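Local coordinates for protein 5,10-methylenetetrahydrofolate dehydrogenase (Bombyx mori, PDB 5ZF1) that probably oxidises 5,10-methylenetetrahydrofolate with NADP+ as the electron acceptor in one-carbon folate metabolism, at residues Met1-Asp6 against Lys150-Asp155; Phe157-Val162 against Asn212-Ile217; Asp229-Gly234 against Ser264-Ala269. All coordinates share one frame; numbering follows the deposited sequence. Where two conformers were deposited one is given.

Overall arrangement
The three contacts lie along the end of the parallel sheet of the NAD(P)-binding Rossmann domain where its strands begin; the dinucleotide of such domains probably binds at the opposite, C-terminal end. Contact 2 pairs strands 160-164 and 215-218; contact 3 joins the loops leading into strands 236-239 and 269-270, and contact 1 fastens the outermost strand 3-4. Contacts 2 and 3, centres about 12 Å apart, share a salt bridge, Asp-214 OD1 to Lys-232 NZ at 3.0 Å; Lys-232 also meets a bound sulfate, probably from the crystallisation liquor. Contacts 1 and 3, centres about 13 Å apart, meet where Arg-3 N lies 3.0 Å from Gly-268 O. Ile-154 and Ile-215 pack between contacts 1 and 2.

Contact 1: residues Met1-Asp6 against Lys150-Asp155; sequences MARILD and KRFNID
Arg-3, Leu-5 and Phe-152 carry this contact, which joins the N-terminal strand 3-4, the outermost strand at its end of the Rossmann-type parallel sheet, to the turn that ends helix 140-151. That turn is a Schellman motif: Asn-153, with positive phi, is its C-prime residue, and the backbone bonds Ile-154 N to Leu-149 O and Asn-153 N to Lys-150 O close it.

The polar part is a fork. Both terminal nitrogens of Arg-3 reach the carbonyl oxygen of Phe-152, which belongs to the helix-ending turn. Arg-3 NH1 gives the better bond, 3.1 Å to Phe-152 O with an N-H...O angle of 157°, and the oxygen lies in the guanidinium plane; Arg-3 NH2 adds a weak one of 3.3 Å to the same Phe-152 O. A bend at chi3 (47°) in the otherwise extended middle of the arginine swings the guanidinium to this carbonyl. The positive group therefore sits at a helix C-terminus, where the helix dipole would probably favour it.

The same guanidinium also meets the aromatic ring, but at its rim: Arg-3 NH2 is 3.4 Å from Phe-152 CD1, near the ring plane, and the two planes are 60° apart, so this is no cation-pi stack. Ile-154 CD1 lies 3.9 Å from Arg-3 NH1.

The apolar part is a CH-pi contact. Leu-5, whose side chain also packs on Thr-236 and Ile-238 of strand 236-239, lays one methyl over a face of the Phe-152 ring, while the Phe-152 side chain also packs on Leu-10 of helix 7-26. Leu-5 CD2 stands 3.8 Å from the ring centroid and is displaced toward the rim, coming nearest to Phe-152 CG at 3.4 Å.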
# COMPACT_ATOMS: atom_id res chain seq x y z
N MET B 1 -23.08 20.25 20.08
CA MET B 1 -23.26 18.84 19.73
C MET B 1 -22.85 18.56 18.28
O MET B 1 -23.19 19.31 17.36
CB MET B 1 -24.70 18.41 19.97
CG MET B 1 -25.11 18.46 21.43
SD MET B 1 -23.90 17.65 22.49
CE MET B 1 -24.10 15.94 21.97
N ALA B 2 -22.12 17.46 18.08
CA ALA B 2 -21.60 17.13 16.77
C ALA B 2 -22.70 16.63 15.84
O ALA B 2 -23.68 16.02 16.28
CB ALA B 2 -20.52 16.06 16.89
N ARG B 3 -22.53 16.89 14.54
CA ARG B 3 -23.36 16.24 13.53
C ARG B 3 -23.21 14.73 13.63
O ARG B 3 -22.14 14.21 13.96
CB ARG B 3 -22.96 16.66 12.13
CG ARG B 3 -22.80 18.14 11.89
CD ARG B 3 -22.12 18.35 10.55
NE ARG B 3 -22.74 17.54 9.49
CZ ARG B 3 -22.13 17.21 8.36
NH1 ARG B 3 -20.88 17.58 8.13
NH2 ARG B 3 -22.77 16.48 7.45
N ILE B 4 -24.29 14.02 13.32
CA ILE B 4 -24.31 12.56 13.40
C ILE B 4 -24.03 11.99 12.02
O ILE B 4 -24.75 12.27 11.06
CB ILE B 4 -25.64 12.05 13.97
CG1 ILE B 4 -26.11 12.95 15.12
CG2 ILE B 4 -25.50 10.62 14.44
CD1 ILE B 4 -25.24 12.87 16.35
N LEU B 5 -22.97 11.19 11.90
CA LEU B 5 -22.65 10.51 10.65
C LEU B 5 -23.27 9.11 10.69
O LEU B 5 -22.59 8.10 10.89
CB LEU B 5 -21.14 10.45 10.43
CG LEU B 5 -20.37 11.75 10.65
CD1 LEU B 5 -18.89 11.49 10.91
CD2 LEU B 5 -20.56 12.67 9.44
N ASP B 6 -24.58 9.07 10.46
CA ASP B 6 -25.36 7.83 10.59
C ASP B 6 -25.18 6.98 9.34
O ASP B 6 -25.80 7.23 8.30
CB ASP B 6 -26.83 8.15 10.81
CG ASP B 6 -27.69 6.90 10.90
OD1 ASP B 6 -27.15 5.81 11.21
OD2 ASP B 6 -28.91 7.01 10.67
N LYS B 150 -17.02 11.60 2.08
CA LYS B 150 -17.44 12.33 0.88
C LYS B 150 -18.90 12.75 0.97
O LYS B 150 -19.25 13.87 0.60
CB LYS B 150 -17.20 11.49 -0.37
CG LYS B 150 -15.74 11.13 -0.58
CD LYS B 150 -15.52 10.34 -1.85
CE LYS B 150 -15.23 11.25 -3.04
NZ LYS B 150 -16.39 12.12 -3.41
N ARG B 151 -19.77 11.86 1.45
CA ARG B 151 -21.19 12.18 1.43
C ARG B 151 -21.55 13.22 2.48
O ARG B 151 -22.53 13.95 2.31
CB ARG B 151 -22.02 10.91 1.63
CG ARG B 151 -21.88 9.95 0.48
CD ARG B 151 -22.92 10.21 -0.58
NE ARG B 151 -22.80 9.23 -1.66
CZ ARG B 151 -23.82 8.81 -2.40
NH1 ARG B 151 -25.04 9.27 -2.16
NH2 ARG B 151 -23.62 7.92 -3.36
N PHE B 152 -20.79 13.31 3.57
CA PHE B 152 -21.07 14.32 4.58
C PHE B 152 -20.23 15.57 4.41
O PHE B 152 -20.22 16.43 5.30
CB PHE B 152 -20.89 13.71 5.98
CG PHE B 152 -21.98 12.74 6.34
CD1 PHE B 152 -23.23 13.18 6.73
CD2 PHE B 152 -21.75 11.37 6.28
CE1 PHE B 152 -24.23 12.28 7.05
CE2 PHE B 152 -22.75 10.47 6.60
CZ PHE B 152 -23.99 10.92 6.99
N ASN B 153 -19.55 15.70 3.26
CA ASN B 153 -18.82 16.92 2.91
C ASN B 153 -17.72 17.22 3.91
O ASN B 153 -17.52 18.37 4.31
CB ASN B 153 -19.78 18.11 2.78
CG ASN B 153 -19.92 18.59 1.34
OD1 ASN B 153 -19.58 17.87 0.40
ND2 ASN B 153 -20.44 19.80 1.17
N ILE B 154 -17.02 16.20 4.34
CA ILE B 154 -15.92 16.35 5.27
C ILE B 154 -14.68 16.65 4.45
O ILE B 154 -14.33 15.89 3.54
CB ILE B 154 -15.73 15.09 6.12
CG1 ILE B 154 -17.04 14.71 6.82
CG2 ILE B 154 -14.57 15.31 7.10
CD1 ILE B 154 -17.50 15.70 7.83
N ASP B 155 -14.03 17.76 4.76
CA ASP B 155 -12.86 18.18 4.00
C ASP B 155 -11.67 17.30 4.35
O ASP B 155 -11.30 17.18 5.53
CB ASP B 155 -12.56 19.63 4.29
CG ASP B 155 -13.69 20.51 3.84
OD1 ASP B 155 -13.90 20.50 2.62
OD2 ASP B 155 -14.37 21.12 4.68

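Contact 2: residues Phe157-Val162 against Asn212-Ile217; sequences FGRNAV and NADIII
Asn-160 O is gripped by two successive backbone amides of the other segment: Ile-215 N at 3.1 Å and, more weakly because the bond is bent to 128°, Asp-214 N at 2.8 Å from Asn-160 O. Asp-214 returns the grip with its side chain. Its carboxylate turns back so that Asp-214 OD2 accepts Asn-160 N at 2.9 Å through the anti lone pair, and the flank of Arg-159, CB and CG, lies against the same oxygen. Shortening Asp-214 to an alanine would probably leave the backbone N-H of Asn-160 without this acceptor and Lys-232, which pairs with the other carboxylate oxygen, without its carboxylate mate. With CG beside its own backbone N (chi1 -71°), the side-chain amide of Asn-160 reaches across to donate a nearly straight bond, ND2 to Asn-212 O, 3.1 Å.

The parallel pairing of the Rossmann sheet that begins with Ile-215 N continues with Val-162 N to Ile-215 O and Ile-217 N to Val-162 O, both 2.9 Å. Ala-161 and Ile-215 point to one face of the sheet. On the other, Val-162 CG2 packs on Ala-213 CB at 3.7 Å.

Strand 160-164 is flanked on its far side by strand 193-197. Helix 171-178 covers the face of Ala-161, helix 203-211 that of Val-162 and Ile-216, and Tyr-209 of the second subunit packs on Asn-160.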
# COMPACT_ATOMS: atom_id res chain seq x y z
N PHE B 157 -8.82 17.31 1.78
CA PHE B 157 -7.69 17.83 1.02
C PHE B 157 -6.80 18.73 1.88
O PHE B 157 -7.23 19.79 2.33
CB PHE B 157 -8.23 18.61 -0.19
CG PHE B 157 -7.19 18.98 -1.18
CD1 PHE B 157 -6.36 20.07 -0.95
CD2 PHE B 157 -7.05 18.25 -2.36
CE1 PHE B 157 -5.38 20.41 -1.85
CE2 PHE B 157 -6.08 18.60 -3.27
CZ PHE B 157 -5.25 19.67 -3.02
N GLY B 158 -5.55 18.29 2.11
CA GLY B 158 -4.65 19.04 2.95
C GLY B 158 -4.98 19.02 4.43
O GLY B 158 -4.34 19.75 5.19
N ARG B 159 -5.94 18.21 4.87
CA ARG B 159 -6.28 18.15 6.29
C ARG B 159 -5.48 17.04 6.96
O ARG B 159 -5.02 16.11 6.31
CB ARG B 159 -7.78 17.91 6.48
CG ARG B 159 -8.63 19.23 6.54
CD ARG B 159 -8.51 20.01 5.25
NE ARG B 159 -9.26 21.27 5.33
CZ ARG B 159 -9.60 21.99 4.27
NH1 ARG B 159 -9.27 21.55 3.06
NH2 ARG B 159 -10.29 23.11 4.43
N ASN B 160 -5.35 17.15 8.28
CA ASN B 160 -4.62 16.17 9.10
C ASN B 160 -5.56 15.02 9.46
O ASN B 160 -6.54 15.22 10.18
CB ASN B 160 -4.11 16.83 10.38
CG ASN B 160 -2.96 17.78 10.14
OD1 ASN B 160 -2.42 17.88 9.04
ND2 ASN B 160 -2.58 18.50 11.19
N ALA B 161 -5.25 13.80 9.01
CA ALA B 161 -6.07 12.64 9.29
C ALA B 161 -5.23 11.64 10.05
O ALA B 161 -4.09 11.36 9.66
CB ALA B 161 -6.64 12.00 8.01
N VAL B 162 -5.76 11.14 11.16
CA VAL B 162 -5.10 10.07 11.91
C VAL B 162 -5.94 8.82 11.73
O VAL B 162 -7.14 8.83 11.99
CB VAL B 162 -4.95 10.44 13.40
CG1 VAL B 162 -4.44 9.21 14.21
CG2 VAL B 162 -4.03 11.63 13.56
N ASN B 212 -4.14 17.19 17.21
CA ASN B 212 -3.87 18.03 16.05
C ASN B 212 -4.61 17.55 14.81
O ASN B 212 -4.38 18.10 13.72
CB ASN B 212 -2.37 18.10 15.80
CG ASN B 212 -1.63 18.77 16.93
OD1 ASN B 212 -0.84 18.14 17.64
ND2 ASN B 212 -1.91 20.06 17.13
N ALA B 213 -5.48 16.56 14.93
CA ALA B 213 -6.11 15.94 13.77
C ALA B 213 -7.43 16.62 13.45
O ALA B 213 -8.24 16.89 14.34
CB ALA B 213 -6.36 14.45 14.02
N ASP B 214 -7.67 16.85 12.16
CA ASP B 214 -9.00 17.22 11.71
C ASP B 214 -9.93 16.04 11.57
O ASP B 214 -11.16 16.21 11.64
CB ASP B 214 -8.86 17.94 10.37
CG ASP B 214 -7.93 19.10 10.45
OD1 ASP B 214 -8.21 19.99 11.28
OD2 ASP B 214 -6.91 19.11 9.73
N ILE B 215 -9.40 14.83 11.36
CA ILE B 215 -10.18 13.62 11.19
C ILE B 215 -9.47 12.53 11.97
O ILE B 215 -8.25 12.41 11.83
CB ILE B 215 -10.29 13.20 9.71
CG1 ILE B 215 -10.99 14.30 8.88
CG2 ILE B 215 -11.05 11.90 9.55
CD1 ILE B 215 -10.75 14.13 7.37
N ILE B 216 -10.22 11.78 12.77
CA ILE B 216 -9.71 10.56 13.43
C ILE B 216 -10.59 9.40 13.01
O ILE B 216 -11.82 9.47 13.11
CB ILE B 216 -9.69 10.68 14.96
CG1 ILE B 216 -8.88 11.90 15.41
CG2 ILE B 216 -9.11 9.37 15.62
CD1 ILE B 216 -9.00 12.14 16.95
N ILE B 217 -9.96 8.33 12.53
CA ILE B 217 -10.64 7.10 12.15
C ILE B 217 -10.07 5.99 13.01
O ILE B 217 -8.87 5.73 12.95
CB ILE B 217 -10.45 6.79 10.66
CG1 ILE B 217 -11.17 7.84 9.82
CG2 ILE B 217 -10.96 5.38 10.35
CD1 ILE B 217 -10.66 7.96 8.40

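Contact 3: residues Asp229-Gly234 against Ser264-Ala269; sequences DMVKPG and SKIAGA
Ile-266 holds CG1 beside its backbone N (chi1 -50°), which puts CG2 on the anti side, facing the loop 229-234, and Val-231, whose CG1 is likewise anti to the backbone N (chi1 177°), comes to meet it. Ile-266 CG2 and Val-231 CG1 are 4.0 Å apart, the two side chains crossing at a slant. The contact joins two loops at one end of the parallel Rossmann sheet: 229-234 leads into strand 236-239, whereas the loop 264-269 runs from helix 260-263 into strand 269-270, the neighbour of 236-239 in the sheet.

Ile-266 CG2 meets several atoms of the facing loop. It touches the backbone as well as side chains, lying 3.7 Å from Val-231 O and 3.9 Å from Pro-233 CA. Val-231 CG1 reaches on to Ala-267, so its methyl spans two successive residues of the facing loop; behind this pair, Val-231 and Ala-267 both rest on Ile-237 of strand 236-239. Ala-228, just before loop 229-234, also touches Ile-266.

Past Pro-233 the contact becomes one of backbones. Gly-234 has a positive phi, at which a side chain would be jammed against the carbonyl oxygen of the residue before it. Across from it, a CB on Gly-268 would run into Gly-234 O, so the absence of a CB at Gly-268 lets the two backbones come this close. Between them the loops share one hydrogen bond, almost straight at 173°, from Gly-234 N to Ile-266 O at 3.1 Å.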
# COMPACT_ATOMS: atom_id res chain seq x y z
N ASP B 229 -10.41 15.04 25.62
CA ASP B 229 -9.18 15.82 25.61
C ASP B 229 -8.25 15.44 24.47
O ASP B 229 -7.20 16.07 24.31
CB ASP B 229 -8.45 15.67 26.95
CG ASP B 229 -8.10 14.23 27.27
OD1 ASP B 229 -8.57 13.32 26.55
OD2 ASP B 229 -7.35 14.00 28.24
N MET B 230 -8.60 14.43 23.67
CA MET B 230 -7.82 14.05 22.51
C MET B 230 -8.34 14.67 21.23
O MET B 230 -7.74 14.47 20.17
CB MET B 230 -7.80 12.52 22.36
CG MET B 230 -7.04 11.82 23.49
SD MET B 230 -7.35 10.05 23.59
CE MET B 230 -6.84 9.50 21.95
N VAL B 231 -9.44 15.42 21.29
CA VAL B 231 -10.18 15.80 20.09
C VAL B 231 -10.01 17.29 19.85
O VAL B 231 -10.18 18.11 20.77
CB VAL B 231 -11.65 15.40 20.19
CG1 VAL B 231 -12.44 15.87 18.96
CG2 VAL B 231 -11.75 13.89 20.35
N LYS B 232 -9.63 17.64 18.64
CA LYS B 232 -9.60 19.02 18.23
C LYS B 232 -11.03 19.51 18.08
O LYS B 232 -11.85 18.83 17.46
CB LYS B 232 -8.85 19.13 16.90
CG LYS B 232 -8.58 20.53 16.40
CD LYS B 232 -7.88 20.47 15.04
CE LYS B 232 -7.84 21.80 14.34
NZ LYS B 232 -6.85 21.76 13.23
N PRO B 233 -11.38 20.68 18.62
CA PRO B 233 -12.75 21.17 18.43
C PRO B 233 -13.11 21.22 16.95
O PRO B 233 -12.34 21.71 16.12
CB PRO B 233 -12.72 22.57 19.06
CG PRO B 233 -11.60 22.50 20.05
CD PRO B 233 -10.57 21.61 19.41
N GLY B 234 -14.29 20.68 16.62
CA GLY B 234 -14.75 20.62 15.25
C GLY B 234 -14.23 19.46 14.42
O GLY B 234 -14.55 19.39 13.24
N SER B 264 -18.83 13.94 21.78
CA SER B 264 -19.89 14.60 21.02
C SER B 264 -19.99 16.08 21.35
O SER B 264 -20.45 16.86 20.51
CB SER B 264 -21.24 13.92 21.27
OG SER B 264 -21.22 12.56 20.89
N LYS B 265 -19.59 16.48 22.56
CA LYS B 265 -19.57 17.89 22.94
C LYS B 265 -18.42 18.66 22.32
O LYS B 265 -18.42 19.90 22.38
CB LYS B 265 -19.47 18.03 24.47
CG LYS B 265 -20.61 17.43 25.26
CD LYS B 265 -20.33 17.57 26.75
CE LYS B 265 -21.34 16.81 27.60
NZ LYS B 265 -20.82 16.59 28.98
N ILE B 266 -17.43 17.98 21.74
CA ILE B 266 -16.25 18.63 21.19
C ILE B 266 -16.18 18.50 19.67
O ILE B 266 -15.85 19.46 18.98
CB ILE B 266 -14.96 18.05 21.84
CG1 ILE B 266 -15.07 18.06 23.36
CG2 ILE B 266 -13.74 18.84 21.37
CD1 ILE B 266 -15.12 19.45 23.95
N ALA B 267 -16.48 17.31 19.15
CA ALA B 267 -16.28 17.02 17.74
C ALA B 267 -17.27 17.80 16.88
O ALA B 267 -18.34 18.21 17.32
CB ALA B 267 -16.46 15.52 17.48
N GLY B 268 -16.87 18.01 15.62
CA GLY B 268 -17.79 18.59 14.64
C GLY B 268 -18.73 17.58 14.02
O GLY B 268 -19.85 17.93 13.65
N ALA B 269 -18.30 16.32 13.90
CA ALA B 269 -19.12 15.28 13.30
C ALA B 269 -18.65 13.96 13.89
O ALA B 269 -17.46 13.82 14.17
CB ALA B 269 -18.99 15.26 11.78